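Side-chain contacts in PTS system, IIabc component (Clostridium difficile, PDB 3IPJ), which probably passes phosphate to a sugar, possibly trehalose, during uptake into the cell, this chain being the EIIB domain of a longer membrane protein: residues T26-T30 / R31-M35; V36-R39 / E40-N43; A10-L13 / I14-I17; K74-A77 / E78-M82. All coordinates share one frame; numbering follows the deposited sequence.

The contacts follow the chain in the order 3, 1, 2, 4. All four belong to the EIIB domain, in which helices pack on an antiparallel sheet of four strands. Contact 1 is the turn between strands 22-27 and 31-36, and contact 2 is the loop that leaves strand 31-36 for helix 44-48. Their centres lie about 16 Å apart. Contact 3 lies on helix 5-17, and contact 4 lies on helix 71-79 and the turn through Met-82. Their centres are about 12 Å apart; they meet where Met-82 packs on Ala-10 and Ile-14. Leu-32 of contact 1 packs on Leu-13 and Val-75. The predicted active cysteine, Cys-28, thus sits on a turn whose second strand rests on both helices.

Contact 1: residues T26-T30 / R31-M35; sequences THCAT and RLRVM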
ATOM      1  N   THR A  26       2.908  -5.961   0.082  1.00 12.83           N
ATOM      2  CA  THR A  26       1.927  -7.056   0.199  1.00 11.36           C
ATOM      3  C   THR A  26       0.791  -6.551   1.074  1.00 11.27           C
ATOM      4  O   THR A  26       0.664  -5.331   1.298  1.00  9.78           O
ATOM      5  CB  THR A  26       2.523  -8.326   0.800  1.00 13.33           C
ATOM      6  OG1 THR A  26       1.603  -9.419   0.579  1.00 16.23           O
ATOM      7  CG2 THR A  26       2.903  -8.102   2.317  1.00 11.58           C
ATOM      8  N   HIS A  27      -0.012  -7.463   1.595  1.00 10.51           N
ATOM      9  CA  HIS A  27      -1.118  -7.050   2.425  1.00 11.76           C
ATOM     10  C   HIS A  27      -1.544  -8.152   3.357  1.00 10.94           C
ATOM     11  O   HIS A  27      -1.174  -9.287   3.152  1.00 13.01           O
ATOM     12  CB  HIS A  27      -2.325  -6.537   1.551  1.00 13.73           C
ATOM     13  CG  HIS A  27      -3.145  -7.642   0.943  1.00 14.84           C
ATOM     14  ND1 HIS A  27      -2.883  -8.182  -0.305  1.00 16.13           N
ATOM     15  CD2 HIS A  27      -4.189  -8.334   1.441  1.00 13.46           C
ATOM     16  CE1 HIS A  27      -3.745  -9.143  -0.556  1.00 15.01           C
ATOM     17  NE2 HIS A  27      -4.543  -9.261   0.491  1.00 18.05           N
ATOM     18  N   CYS A  28      -2.282  -7.836   4.411  1.00 10.07           N
ATOM     19  CA  CYS A  28      -2.949  -8.895   5.193  1.00 11.46           C
ATOM     20  C   CYS A  28      -4.460  -8.628   5.049  1.00  9.59           C
ATOM     21  O   CYS A  28      -4.917  -8.004   4.069  1.00 10.94           O
ATOM     22  CB  CYS A  28      -2.501  -8.952   6.678  1.00 13.52           C
ATOM     23  SG  CYS A  28      -2.857  -7.408   7.631  1.00 10.65           S
ATOM     24  N   ALA A  29      -5.247  -9.078   6.028  1.00 10.30           N
ATOM     25  CA  ALA A  29      -6.688  -8.983   5.892  1.00  8.59           C
ATOM     26  C   ALA A  29      -7.111  -7.559   6.014  1.00  8.56           C
ATOM     27  O   ALA A  29      -8.188  -7.219   5.523  1.00 10.71           O
ATOM     28  CB  ALA A  29      -7.406  -9.893   6.956  1.00  9.86           C
ATOM     29  N   THR A  30      -6.314  -6.721   6.703  1.00  9.14           N
ATOM     30  CA  THR A  30      -6.802  -5.353   6.974  1.00  8.92           C
ATOM     31  C   THR A  30      -5.760  -4.311   6.617  1.00  9.09           C
ATOM     32  O   THR A  30      -6.100  -3.126   6.556  1.00  9.42           O
ATOM     33  CB  THR A  30      -7.217  -5.192   8.439  1.00 10.84           C
ATOM     34  OG1 THR A  30      -6.088  -5.542   9.261  1.00  9.84           O
ATOM     35  CG2 THR A  30      -8.323  -6.186   8.726  1.00 10.09           C
ATOM     36  N   ARG A  31      -4.492  -4.719   6.411  1.00  8.65           N
ATOM     37  CA  ARG A  31      -3.447  -3.721   6.170  1.00  9.47           C
ATOM     38  C   ARG A  31      -2.671  -3.895   4.846  1.00  9.44           C
ATOM     39  O   ARG A  31      -2.328  -4.995   4.428  1.00 10.13           O
ATOM     40  CB  ARG A  31      -2.452  -3.650   7.363  1.00  7.62           C
ATOM     41  CG  ARG A  31      -3.092  -3.671   8.701  1.00  8.42           C
ATOM     42  CD  ARG A  31      -2.014  -3.656   9.762  1.00 10.85           C
ATOM     43  NE  ARG A  31      -2.638  -3.487  11.090  1.00 12.63           N
ATOM     44  CZ  ARG A  31      -1.946  -3.248  12.225  1.00 14.13           C
ATOM     45  NH1 ARG A  31      -0.602  -3.164  12.197  1.00 11.53           N
ATOM     46  NH2 ARG A  31      -2.590  -3.122  13.388  1.00 11.67           N
ATOM     47  N   LEU A  32      -2.396  -2.784   4.199  1.00 10.06           N
ATOM     48  CA  LEU A  32      -1.432  -2.687   3.095  1.00  9.84           C
ATOM     49  C   LEU A  32      -0.054  -2.549   3.770  1.00  9.47           C
ATOM     50  O   LEU A  32       0.168  -1.645   4.563  1.00 10.30           O
ATOM     51  CB  LEU A  32      -1.840  -1.450   2.254  1.00 12.63           C
ATOM     52  CG  LEU A  32      -1.197  -1.379   0.888  1.00 16.94           C
ATOM     53  CD1 LEU A  32      -1.706  -2.528  -0.052  1.00 15.79           C
ATOM     54  CD2 LEU A  32      -1.452   0.024   0.280  1.00 14.38           C
ATOM     55  N   ARG A  33       0.863  -3.455   3.458  1.00 10.65           N
ATOM     56  CA  ARG A  33       2.130  -3.492   4.133  1.00  9.34           C
ATOM     57  C   ARG A  33       3.240  -3.174   3.134  1.00  9.74           C
ATOM     58  O   ARG A  33       3.503  -3.950   2.222  1.00  9.84           O
ATOM     59  CB  ARG A  33       2.291  -4.854   4.779  1.00 10.78           C
ATOM     60  CG  ARG A  33       1.439  -5.038   6.022  1.00  9.74           C
ATOM     61  CD  ARG A  33       1.300  -6.533   6.311  1.00 10.84           C
ATOM     62  NE  ARG A  33       0.511  -6.768   7.519  1.00 11.08           N
ATOM     63  CZ  ARG A  33       1.030  -6.840   8.745  1.00 11.70           C
ATOM     64  NH1 ARG A  33       2.367  -6.718   8.892  1.00 13.07           N
ATOM     65  NH2 ARG A  33       0.232  -7.045   9.821  1.00 10.79           N
ATOM     66  N   VAL A  34       3.878  -2.022   3.309  1.00  9.08           N
ATOM     67  CA  VAL A  34       4.875  -1.520   2.337  1.00  8.86           C
ATOM     68  C   VAL A  34       6.282  -1.539   2.960  1.00 10.76           C
ATOM     69  O   VAL A  34       6.507  -0.806   3.947  1.00 11.35           O
ATOM     70  CB  VAL A  34       4.580  -0.058   1.960  1.00  8.51           C
ATOM     71  CG1 VAL A  34       5.457   0.375   0.777  1.00 10.32           C
ATOM     72  CG2 VAL A  34       3.115   0.058   1.633  1.00 10.30           C
ATOM     73  N   MET A  35       7.204  -2.360   2.419  1.00  9.68           N
ATOM     74  CA  MET A  35       8.606  -2.364   2.880  1.00 10.39           C
ATOM     75  C   MET A  35       9.199  -1.120   2.205  1.00 12.72           C
ATOM     76  O   MET A  35       9.174  -1.025   0.956  1.00 11.39           O
ATOM     77  CB  MET A  35       9.336  -3.619   2.428  1.00 11.98           C
ATOM     78  CG  MET A  35       8.712  -4.872   3.025  1.00 15.83           C
ATOM     79  SD  MET A  35       9.116  -5.057   4.794  1.00 16.30           S
ATOM     80  CE  MET A  35      10.289  -6.373   4.653  1.00 22.95           C
TER
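Thr-26 and Arg-33 form a hydrogen-bonded antiparallel pair, with Arg-33 N 2.9 Å from Thr-26 O, and His-27 and Leu-32 follow as a non-hydrogen-bonded pair. The chain then turns through residues 28-30. Cys-28 N closes the hairpin on Arg-31 O, at 2.8 Å.

The side-chain contact centres on Cys-28. Chi1 of 61° sets SG between its own backbone N and carbonyl carbon, over the turn. There Arg-33 NE gives SG a hydrogen bond of 3.4 Å. The bond is nearly straight, 168° at the hydrogen, and the sulfur lies at the edge of the guanidinium, in its plane. Arg-31 N and Thr-30 N add weak bonds to the same sulfur. Thr-26 CG2 lies alongside Arg-33 CB at 4.1 Å, both side chains pointing the same way. The Arg-31 chain runs out extended, and its NH1 bonds to Gln-64 OE1 on strand 62-66.

Cys-28 is the predicted phosphocysteine of the EIIB reaction, and it was a zinc ligand in a crystal of this protein. The Arg-33 bond and the two weaker N-H contacts orient the sulfur. N-H groups and an arginine so near it would probably suit a phosphate carried there.

Contact 2: residues V36-R39 / E40-N43; sequences VKDR and EIIN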
ATOM      1  N   VAL A  36       9.660  -0.147   3.021  1.00 10.74           N
ATOM      2  CA  VAL A  36      10.172   1.114   2.503  1.00  8.21           C
ATOM      3  C   VAL A  36      11.704   1.259   2.782  1.00 10.08           C
ATOM      4  O   VAL A  36      12.233   0.707   3.731  1.00  8.92           O
ATOM      5  CB  VAL A  36       9.365   2.312   3.054  1.00 11.42           C
ATOM      6  CG1 VAL A  36       7.910   2.303   2.501  1.00 11.91           C
ATOM      7  CG2 VAL A  36       9.390   2.390   4.644  1.00  9.14           C
ATOM      8  N   LYS A  37      12.384   2.023   1.927  1.00 10.09           N
ATOM      9  CA  LYS A  37      13.786   2.352   2.099  1.00 11.06           C
ATOM     10  C   LYS A  37      14.046   3.323   3.260  1.00 12.62           C
ATOM     11  O   LYS A  37      14.953   3.138   4.089  1.00 12.74           O
ATOM     12  CB  LYS A  37      14.369   2.887   0.781  1.00 11.06           C
ATOM     13  CG  LYS A  37      14.161   1.882  -0.397  1.00 10.41           C
ATOM     14  CD  LYS A  37      14.663   2.470  -1.684  1.00  9.55           C
ATOM     15  CE  LYS A  37      14.029   1.830  -2.932  1.00 12.37           C
ATOM     16  NZ  LYS A  37      14.738   2.427  -4.129  1.00 11.49           N
ATOM     17  N   ASP A  38      13.228   4.352   3.346  1.00 12.41           N
ATOM     18  CA  ASP A  38      13.391   5.417   4.356  1.00 11.47           C
ATOM     19  C   ASP A  38      12.014   5.882   4.910  1.00  9.94           C
ATOM     20  O   ASP A  38      11.296   6.692   4.286  1.00  8.94           O
ATOM     21  CB  ASP A  38      14.147   6.570   3.666  1.00 13.04           C
ATOM     22  CG  ASP A  38      14.526   7.699   4.588  1.00 14.70           C
ATOM     23  OD1 ASP A  38      14.378   7.553   5.818  1.00 13.95           O
ATOM     24  OD2 ASP A  38      15.018   8.731   4.054  1.00 15.52           O
ATOM     25  N   ARG A  39      11.650   5.379   6.095  1.00  9.55           N
ATOM     26  CA  ARG A  39      10.424   5.834   6.708  1.00 12.29           C
ATOM     27  C   ARG A  39      10.419   7.351   7.023  1.00 10.50           C
ATOM     28  O   ARG A  39       9.369   7.973   7.042  1.00 10.95           O
ATOM     29  CB  ARG A  39      10.073   5.010   7.982  1.00 15.05           C
ATOM     30  CG  ARG A  39      10.790   5.380   9.222  1.00 15.30           C
ATOM     31  CD  ARG A  39      10.133   6.572   9.856  1.00 14.39           C
ATOM     32  NE  ARG A  39       8.862   6.289  10.526  1.00 14.61           N
ATOM     33  CZ  ARG A  39       7.668   6.756  10.166  1.00 13.73           C
ATOM     34  NH1 ARG A  39       7.521   7.472   9.051  1.00 12.61           N
ATOM     35  NH2 ARG A  39       6.609   6.478  10.912  1.00 12.64           N
ATOM     36  N   GLU A  40      11.603   7.909   7.261  1.00  9.33           N
ATOM     37  CA  GLU A  40      11.751   9.249   7.796  1.00  9.87           C
ATOM     38  C   GLU A  40      11.451  10.345   6.786  1.00 13.39           C
ATOM     39  O   GLU A  40      11.506  11.544   7.144  1.00 17.64           O
ATOM     40  CB  GLU A  40      13.180   9.457   8.361  1.00 10.57           C
ATOM     41  CG  GLU A  40      13.369   8.707   9.631  1.00 10.21           C
ATOM     42  CD  GLU A  40      14.847   8.484   9.959  1.00 10.11           C
ATOM     43  OE1 GLU A  40      15.752   9.080   9.313  1.00  9.53           O
ATOM     44  OE2 GLU A  40      15.099   7.675  10.886  1.00  9.50           O
ATOM     45  N   ILE A  41      11.149   9.986   5.535  1.00  9.22           N
ATOM     46  CA  ILE A  41      10.675  10.968   4.580  1.00 10.02           C
ATOM     47  C   ILE A  41       9.166  10.804   4.260  1.00 13.56           C
ATOM     48  O   ILE A  41       8.630  11.512   3.372  1.00 18.46           O
ATOM     49  CB  ILE A  41      11.486  10.860   3.293  1.00 12.53           C
ATOM     50  CG1 ILE A  41      11.485   9.396   2.792  1.00 14.97           C
ATOM     51  CG2 ILE A  41      12.890  11.419   3.547  1.00 14.45           C
ATOM     52  CD1 ILE A  41      12.168   9.182   1.420  1.00 20.37           C
ATOM     53  N   ILE A  42       8.484   9.875   4.965  1.00 12.52           N
ATOM     54  CA  ILE A  42       7.063   9.609   4.734  1.00 11.14           C
ATOM     55  C   ILE A  42       6.277  10.465   5.765  1.00 12.09           C
ATOM     56  O   ILE A  42       6.464  10.323   6.991  1.00 11.44           O
ATOM     57  CB  ILE A  42       6.709   8.083   4.930  1.00 12.45           C
ATOM     58  CG1 ILE A  42       7.501   7.172   3.981  1.00 12.32           C
ATOM     59  CG2 ILE A  42       5.192   7.826   4.677  1.00 11.42           C
ATOM     60  CD1 ILE A  42       7.146   5.699   4.197  1.00 10.57           C
ATOM     61  N   ASN A  43       5.396  11.342   5.250  1.00 11.57           N
ATOM     62  CA  ASN A  43       4.625  12.236   6.062  1.00 10.17           C
ATOM     63  C   ASN A  43       3.377  11.473   6.571  1.00  9.51           C
ATOM     64  O   ASN A  43       2.358  11.345   5.841  1.00  9.69           O
ATOM     65  CB  ASN A  43       4.204  13.441   5.197  1.00 14.30           C
ATOM     66  CG  ASN A  43       3.433  14.493   5.982  1.00 16.15           C
ATOM     67  OD1 ASN A  43       2.986  14.241   7.111  1.00 16.39           O
ATOM     68  ND2 ASN A  43       3.285  15.685   5.393  1.00 19.34           N
TER
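Asp-38 lays its carboxylate over the start of the 3-10 turn and against Ile-41. CG lies anti to the backbone N, chi1 -174°, which brings OD1 back to Glu-40 N in a hydrogen bond of 3.1 Å. This is an Asx turn leading into the 3-10 segment. The donor comes from well above the carboxylate plane, and the bond is bent, 139° at the hydrogen. The other oxygen, OD2, rests on Ile-41 CG2 at 3.5 Å, and the two side chains cross at about a right angle. Ile-41 CG1 also presses on the backbone oxygen of Asp-38.

Glu-40 leaves the turn in an extended chain. Its OE1 is 4.1 Å from Asp-38 OD1, and the two carboxylate planes are 75° apart. Two like charges this close would probably raise the proton affinity of one of them, or attract a cation. Glu-40 is a zinc ligand in a crystal of this protein.

The turn itself is closed by Ile-42 N on Arg-39 O at 3.0 Å. Arg-39 folds back, bent at chi2 and chi3, with CD 3.3 Å from Glu-40 N. Its guanidinium forms a salt bridge with Asp-44, at the start of helix 44-48.

Beneath the turn, Ile-42 CD1 meets Val-36 CG1 tip to tip at 3.9 Å. Both side chains touch Ile-17 of helix 5-17 and Tyr-63 of strand 62-66. Val-36 also touches Phe-58 of strand 55-59. Asn-43 is the N-cap of helix 44-48, and the loop leads from the inner strand 31-36 to that helix.

Contact 3: residues A10-L13 / I14-I17; sequences ANEL and IKII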
ATOM      1  N   ALA A  10      -4.713   4.302  -3.971  1.00  9.64           N
ATOM      2  CA  ALA A  10      -3.408   3.700  -4.288  1.00 10.94           C
ATOM      3  C   ALA A  10      -2.476   4.779  -4.757  1.00 11.13           C
ATOM      4  O   ALA A  10      -1.320   4.844  -4.325  1.00 10.50           O
ATOM      5  CB  ALA A  10      -3.539   2.652  -5.386  1.00 13.49           C
ATOM      6  N   ASN A  11      -2.925   5.611  -5.678  1.00 11.23           N
ATOM      7  CA  ASN A  11      -2.035   6.665  -6.186  1.00 13.50           C
ATOM      8  C   ASN A  11      -1.613   7.688  -5.146  1.00 13.25           C
ATOM      9  O   ASN A  11      -0.435   8.124  -5.136  1.00 11.59           O
ATOM     10  CB  ASN A  11      -2.583   7.316  -7.461  1.00 11.94           C
ATOM     11  CG  ASN A  11      -2.181   6.526  -8.692  1.00 19.27           C
ATOM     12  OD1 ASN A  11      -2.974   5.778  -9.199  1.00 23.24           O
ATOM     13  ND2 ASN A  11      -0.896   6.631  -9.124  1.00 22.46           N
ATOM     14  N   GLU A  12      -2.560   8.079  -4.288  1.00 12.42           N
ATOM     15  CA  GLU A  12      -2.231   9.045  -3.232  1.00 11.25           C
ATOM     16  C   GLU A  12      -1.211   8.407  -2.318  1.00 11.56           C
ATOM     17  O   GLU A  12      -0.230   9.061  -1.928  1.00 11.78           O
ATOM     18  CB  GLU A  12      -3.443   9.495  -2.455  1.00 11.54           C
ATOM     19  CG  GLU A  12      -4.248  10.478  -3.324  1.00 21.37           C
ATOM     20  CD  GLU A  12      -5.611  11.002  -2.747  1.00 30.49           C
ATOM     21  OE1 GLU A  12      -5.719  11.148  -1.498  1.00 28.80           O
ATOM     22  OE2 GLU A  12      -6.567  11.336  -3.577  1.00 34.51           O
ATOM     23  N   LEU A  13      -1.433   7.132  -1.960  1.00 10.20           N
ATOM     24  CA  LEU A  13      -0.500   6.430  -1.077  1.00 12.22           C
ATOM     25  C   LEU A  13       0.904   6.373  -1.698  1.00 11.72           C
ATOM     26  O   LEU A  13       1.889   6.749  -1.013  1.00 12.93           O
ATOM     27  CB  LEU A  13      -1.047   5.032  -0.705  1.00 11.31           C
ATOM     28  CG  LEU A  13      -2.232   5.123   0.250  1.00  9.59           C
ATOM     29  CD1 LEU A  13      -2.803   3.689   0.556  1.00  9.29           C
ATOM     30  CD2 LEU A  13      -1.941   5.936   1.510  1.00 11.06           C
ATOM     31  N   ILE A  14       1.008   5.939  -2.964  1.00 13.96           N
ATOM     32  CA  ILE A  14       2.330   5.841  -3.645  1.00 16.18           C
ATOM     33  C   ILE A  14       2.985   7.241  -3.649  1.00 15.45           C
ATOM     34  O   ILE A  14       4.207   7.364  -3.381  1.00 14.60           O
ATOM     35  CB  ILE A  14       2.266   5.332  -5.137  1.00 19.29           C
ATOM     36  CG1 ILE A  14       1.491   4.021  -5.334  1.00 25.23           C
ATOM     37  CG2 ILE A  14       3.649   5.137  -5.689  1.00 17.87           C
ATOM     38  CD1 ILE A  14       1.707   3.056  -4.312  1.00 26.01           C
ATOM     39  N   LYS A  15       2.194   8.281  -3.966  1.00 12.28           N
ATOM     40  CA  LYS A  15       2.720   9.594  -4.017  1.00 11.74           C
ATOM     41  C   LYS A  15       3.281  10.107  -2.662  1.00 14.90           C
ATOM     42  O   LYS A  15       4.318  10.774  -2.611  1.00 14.88           O
ATOM     43  CB  LYS A  15       1.678  10.554  -4.477  1.00 14.44           C
ATOM     44  CG  LYS A  15       2.259  11.951  -4.685  1.00 15.80           C
ATOM     45  CD  LYS A  15       1.146  12.937  -5.138  1.00 19.79           C
ATOM     46  CE  LYS A  15      -0.068  12.836  -4.171  1.00 24.60           C
ATOM     47  NZ  LYS A  15      -1.467  13.009  -4.733  1.00 21.49           N
ATOM     48  N   ILE A  16       2.603   9.799  -1.566  1.00 11.76           N
ATOM     49  CA  ILE A  16       3.108  10.240  -0.301  1.00 10.87           C
ATOM     50  C   ILE A  16       4.342   9.433   0.192  1.00 11.23           C
ATOM     51  O   ILE A  16       5.260   9.991   0.798  1.00 13.39           O
ATOM     52  CB  ILE A  16       1.972  10.168   0.709  1.00 11.34           C
ATOM     53  CG1 ILE A  16       0.817  11.074   0.259  1.00 12.46           C
ATOM     54  CG2 ILE A  16       2.430  10.607   2.076  1.00 13.11           C
ATOM     55  CD1 ILE A  16      -0.505  10.688   0.965  1.00 14.88           C
ATOM     56  N   ILE A  17       4.355   8.132  -0.045  1.00 10.31           N
ATOM     57  CA  ILE A  17       5.483   7.269   0.390  1.00 10.27           C
ATOM     58  C   ILE A  17       6.676   7.583  -0.520  1.00 10.92           C
ATOM     59  O   ILE A  17       7.801   7.718  -0.067  1.00 12.81           O
ATOM     60  CB  ILE A  17       5.062   5.792   0.295  1.00 11.70           C
ATOM     61  CG1 ILE A  17       3.911   5.510   1.282  1.00 10.98           C
ATOM     62  CG2 ILE A  17       6.254   4.806   0.417  1.00 11.02           C
ATOM     63  CD1 ILE A  17       3.170   4.170   1.022  1.00 10.76           C
TER
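Ala-10 and Ile-14 join through flat peptide groups, with Ile-14 N bonded to Ala-10 O at 2.9 Å. Lys-15 N bonds to Asn-11 O, Ile-16 N to Glu-12 O, and Ile-17 N to Leu-13 O. These four bonds, each spanning four residues, are those of a regular alpha-helix. It is helix 5-17, an amphipathic helix packed on the sheet of the EIIB domain.

The isoleucines also use these carbonyls. In all three, CG1 is anti to the carbonyl carbon, which sets it close to the oxygen four residues earlier. Ile-16 CG1 is 3.2 Å from Glu-12 O, and Ile-17 CG1 is 3.3 Å from Leu-13 O. The oxygens are therefore lined by methylene groups as well as gripped by N-H.

Glu-12 and Lys-15 stand side by side on the outer face, pointing the same way. Lys-15 NZ is 4.0 Å from Glu-12 CG but 5.5 Å from Glu-12 OE2, too far for a salt bridge. The inner face carries Leu-13, which meets Val-47 of helix 44-48, and Ile-14 and Ile-17, which both touch Ile-22 of strand 22-27.

Ile-14 is bent at its second torsion, chi2 -40°, where the other two isoleucines are extended. All three CD1 atoms still stay near the carbonyl oxygen. Ile-14 CG1 lies 3.1 Å from Ala-10 O.

Contact 4: residues K74-A77 / E78-M82; sequences KVYA and EVEKM
Tyr-76 and Glu-80 are joined first by the backbone: Glu-80 N bonds to Tyr-76 O at 2.8 Å. Val-79 N bonds to Val-75 O in the same way, nearly straight, 173° at the hydrogen. Glu-78 N is held less well. It makes a weak bond to Lys-74 O and another weak one to Val-75 O. Val-79 to Met-82 form a type I turn, with Met-82 N on Val-79 O.

Next come the packing contacts. The side chains of Tyr-76 and Glu-80 cross at about a right angle, with ring and carboxylate planes 38° apart. Tyr-76 CE2 is 3.6 Å from Glu-80 OE2. Chi1 of -173°, which puts CG anti to the backbone N, sends the ring inward from helix 71-79. This helix covers part of the four-stranded antiparallel sheet of the EIIB domain. Tyr-76 and Val-79 both reach Ile-25 of strand 22-27. Val-75 CG1 and Val-79 CG2 touch only loosely, at 4.5 Å.

Charged groups and water occupy the outer side. One water donates to Lys-74 O at 2.6 Å and to Glu-78 OE2 at 3.0 Å. A second donates to Ala-77 O and to Glu-80 OE1. Each water thus ties a backbone carbonyl to a carboxylate. Lys-81 NZ forms a long, weak salt bridge with Glu-78 OE1, at 3.4 Å. The same oxygen takes a weak hydrogen bond from Asn-7 ND2 on helix 5-17. The methylenes of Lys-81 lie over Ala-77 O, with CG at 3.6 Å.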
ATOM      1  N   LYS A  74      -8.920  -4.375  -2.672  1.00 10.99           N
ATOM      2  CA  LYS A  74      -9.293  -3.551  -3.817  1.00  9.19           C
ATOM      3  C   LYS A  74      -8.195  -2.524  -4.080  1.00  9.67           C
ATOM      4  O   LYS A  74      -7.881  -2.211  -5.235  1.00 11.18           O
ATOM      5  CB  LYS A  74     -10.632  -2.868  -3.561  1.00 10.26           C
ATOM      6  CG  LYS A  74     -11.727  -3.943  -3.358  1.00 12.10           C
ATOM      7  CD  LYS A  74     -13.122  -3.365  -2.854  1.00 12.00           C
ATOM      8  CE  LYS A  74     -14.108  -4.528  -2.403  1.00 10.83           C
ATOM      9  NZ  LYS A  74     -14.874  -5.210  -3.466  1.00 11.86           N
ATOM     10  N   VAL A  75      -7.578  -2.029  -3.001  1.00 11.86           N
ATOM     11  CA  VAL A  75      -6.429  -1.095  -3.152  1.00  9.66           C
ATOM     12  C   VAL A  75      -5.207  -1.884  -3.613  1.00 11.00           C
ATOM     13  O   VAL A  75      -4.446  -1.440  -4.512  1.00 11.43           O
ATOM     14  CB  VAL A  75      -6.142  -0.316  -1.866  1.00  9.56           C
ATOM     15  CG1 VAL A  75      -4.793   0.476  -1.936  1.00  8.58           C
ATOM     16  CG2 VAL A  75      -7.357   0.596  -1.594  1.00  9.79           C
ATOM     17  N   TYR A  76      -5.049  -3.080  -3.063  1.00 10.62           N
ATOM     18  CA  TYR A  76      -3.903  -3.874  -3.478  1.00  9.95           C
ATOM     19  C   TYR A  76      -3.977  -4.165  -5.015  1.00 10.08           C
ATOM     20  O   TYR A  76      -2.979  -4.089  -5.728  1.00 10.21           O
ATOM     21  CB  TYR A  76      -3.848  -5.127  -2.606  1.00 12.62           C
ATOM     22  CG  TYR A  76      -2.610  -5.889  -2.867  1.00 12.21           C
ATOM     23  CD1 TYR A  76      -1.374  -5.406  -2.445  1.00 13.33           C
ATOM     24  CD2 TYR A  76      -2.650  -7.107  -3.551  1.00 14.99           C
ATOM     25  CE1 TYR A  76      -0.173  -6.125  -2.703  1.00 15.98           C
ATOM     26  CE2 TYR A  76      -1.449  -7.811  -3.813  1.00 17.72           C
ATOM     27  CZ  TYR A  76      -0.247  -7.290  -3.370  1.00 18.20           C
ATOM     28  OH  TYR A  76       0.882  -7.936  -3.617  1.00 25.63           O
ATOM     29  N   ALA A  77      -5.167  -4.513  -5.511  1.00 11.74           N
ATOM     30  CA  ALA A  77      -5.381  -4.832  -6.921  1.00 11.87           C
ATOM     31  C   ALA A  77      -5.040  -3.635  -7.888  1.00 16.56           C
ATOM     32  O   ALA A  77      -4.587  -3.816  -9.053  1.00 15.24           O
ATOM     33  CB  ALA A  77      -6.833  -5.334  -7.121  1.00 15.12           C
ATOM     34  N   GLU A  78      -5.233  -2.406  -7.402  1.00 14.26           N
ATOM     35  CA  GLU A  78      -4.809  -1.241  -8.146  1.00 13.67           C
ATOM     36  C   GLU A  78      -3.277  -1.163  -8.133  1.00 14.17           C
ATOM     37  O   GLU A  78      -2.671  -1.050  -9.170  1.00 15.24           O
ATOM     38  CB  GLU A  78      -5.447  -0.001  -7.541  1.00 13.87           C
ATOM     39  CG  GLU A  78      -6.946  -0.080  -7.649  1.00 13.35           C
ATOM     40  CD  GLU A  78      -7.437  -0.282  -9.092  1.00 17.99           C
ATOM     41  OE1 GLU A  78      -6.707   0.078 -10.062  1.00 15.97           O
ATOM     42  OE2 GLU A  78      -8.607  -0.749  -9.257  1.00 18.07           O
ATOM     43  N   VAL A  79      -2.656  -1.248  -6.956  1.00 14.42           N
ATOM     44  CA  VAL A  79      -1.182  -1.173  -6.887  1.00 15.43           C
ATOM     45  C   VAL A  79      -0.508  -2.252  -7.753  1.00 17.83           C
ATOM     46  O   VAL A  79       0.544  -2.001  -8.389  1.00 15.67           O
ATOM     47  CB  VAL A  79      -0.683  -1.385  -5.444  1.00 16.06           C
ATOM     48  CG1 VAL A  79       0.834  -1.634  -5.456  1.00 15.73           C
ATOM     49  CG2 VAL A  79      -1.180  -0.215  -4.471  1.00 12.43           C
ATOM     50  N   GLU A  80      -1.125  -3.445  -7.790  1.00 15.66           N
ATOM     51  CA  GLU A  80      -0.651  -4.573  -8.614  1.00 15.29           C
ATOM     52  C   GLU A  80      -0.424  -4.248 -10.117  1.00 20.21           C
ATOM     53  O   GLU A  80       0.329  -4.962 -10.783  1.00 23.42           O
ATOM     54  CB  GLU A  80      -1.615  -5.765  -8.536  1.00 16.26           C
ATOM     55  CG  GLU A  80      -1.387  -6.783  -7.401  1.00 23.40           C
ATOM     56  CD  GLU A  80      -2.448  -7.942  -7.288  1.00 22.71           C
ATOM     57  OE1 GLU A  80      -3.699  -7.704  -7.349  1.00 21.87           O
ATOM     58  OE2 GLU A  80      -1.980  -9.106  -7.077  1.00 23.16           O
ATOM     59  N   LYS A  81      -1.084  -3.229 -10.677  1.00 22.91           N
ATOM     60  CA  LYS A  81      -0.888  -2.911 -12.096  1.00 25.30           C
ATOM     61  C   LYS A  81       0.205  -1.844 -12.257  1.00 30.43           C
ATOM     62  O   LYS A  81       0.757  -1.640 -13.337  1.00 29.89           O
ATOM     63  CB  LYS A  81      -2.195  -2.438 -12.754  1.00 26.62           C
ATOM     64  CG  LYS A  81      -3.442  -3.241 -12.418  1.00 24.46           C
ATOM     65  CD  LYS A  81      -4.700  -2.372 -12.672  1.00 24.70           C
ATOM     66  CE  LYS A  81      -6.043  -3.051 -12.305  1.00 24.70           C
ATOM     67  NZ  LYS A  81      -7.236  -2.104 -12.556  1.00 27.71           N
ATOM     68  N   MET A  82       0.511  -1.170 -11.154  1.00 31.13           N
ATOM     69  CA  MET A  82       1.408  -0.040 -11.168  1.00 29.05           C
ATOM     70  C   MET A  82       2.859  -0.497 -11.426  1.00 32.04           C
ATOM     71  O   MET A  82       3.728   0.312 -11.725  1.00 30.21           O
ATOM     72  CB  MET A  82       1.272   0.741  -9.843  1.00 27.49           C
ATOM     73  CG  MET A  82      -0.034   1.553  -9.672  1.00 26.84           C
ATOM     74  SD  MET A  82      -0.111   2.456  -8.099  1.00 25.37           S
ATOM     75  CE  MET A  82      -1.755   3.051  -8.287  1.00 27.15           C
TER
HETATM   76  O   HOH W   1      -9.640  -2.453  -7.068  1.00 15.21           O
HETATM   77  O   HOH W   2      -4.501  -6.253  -9.949  1.00 20.57           O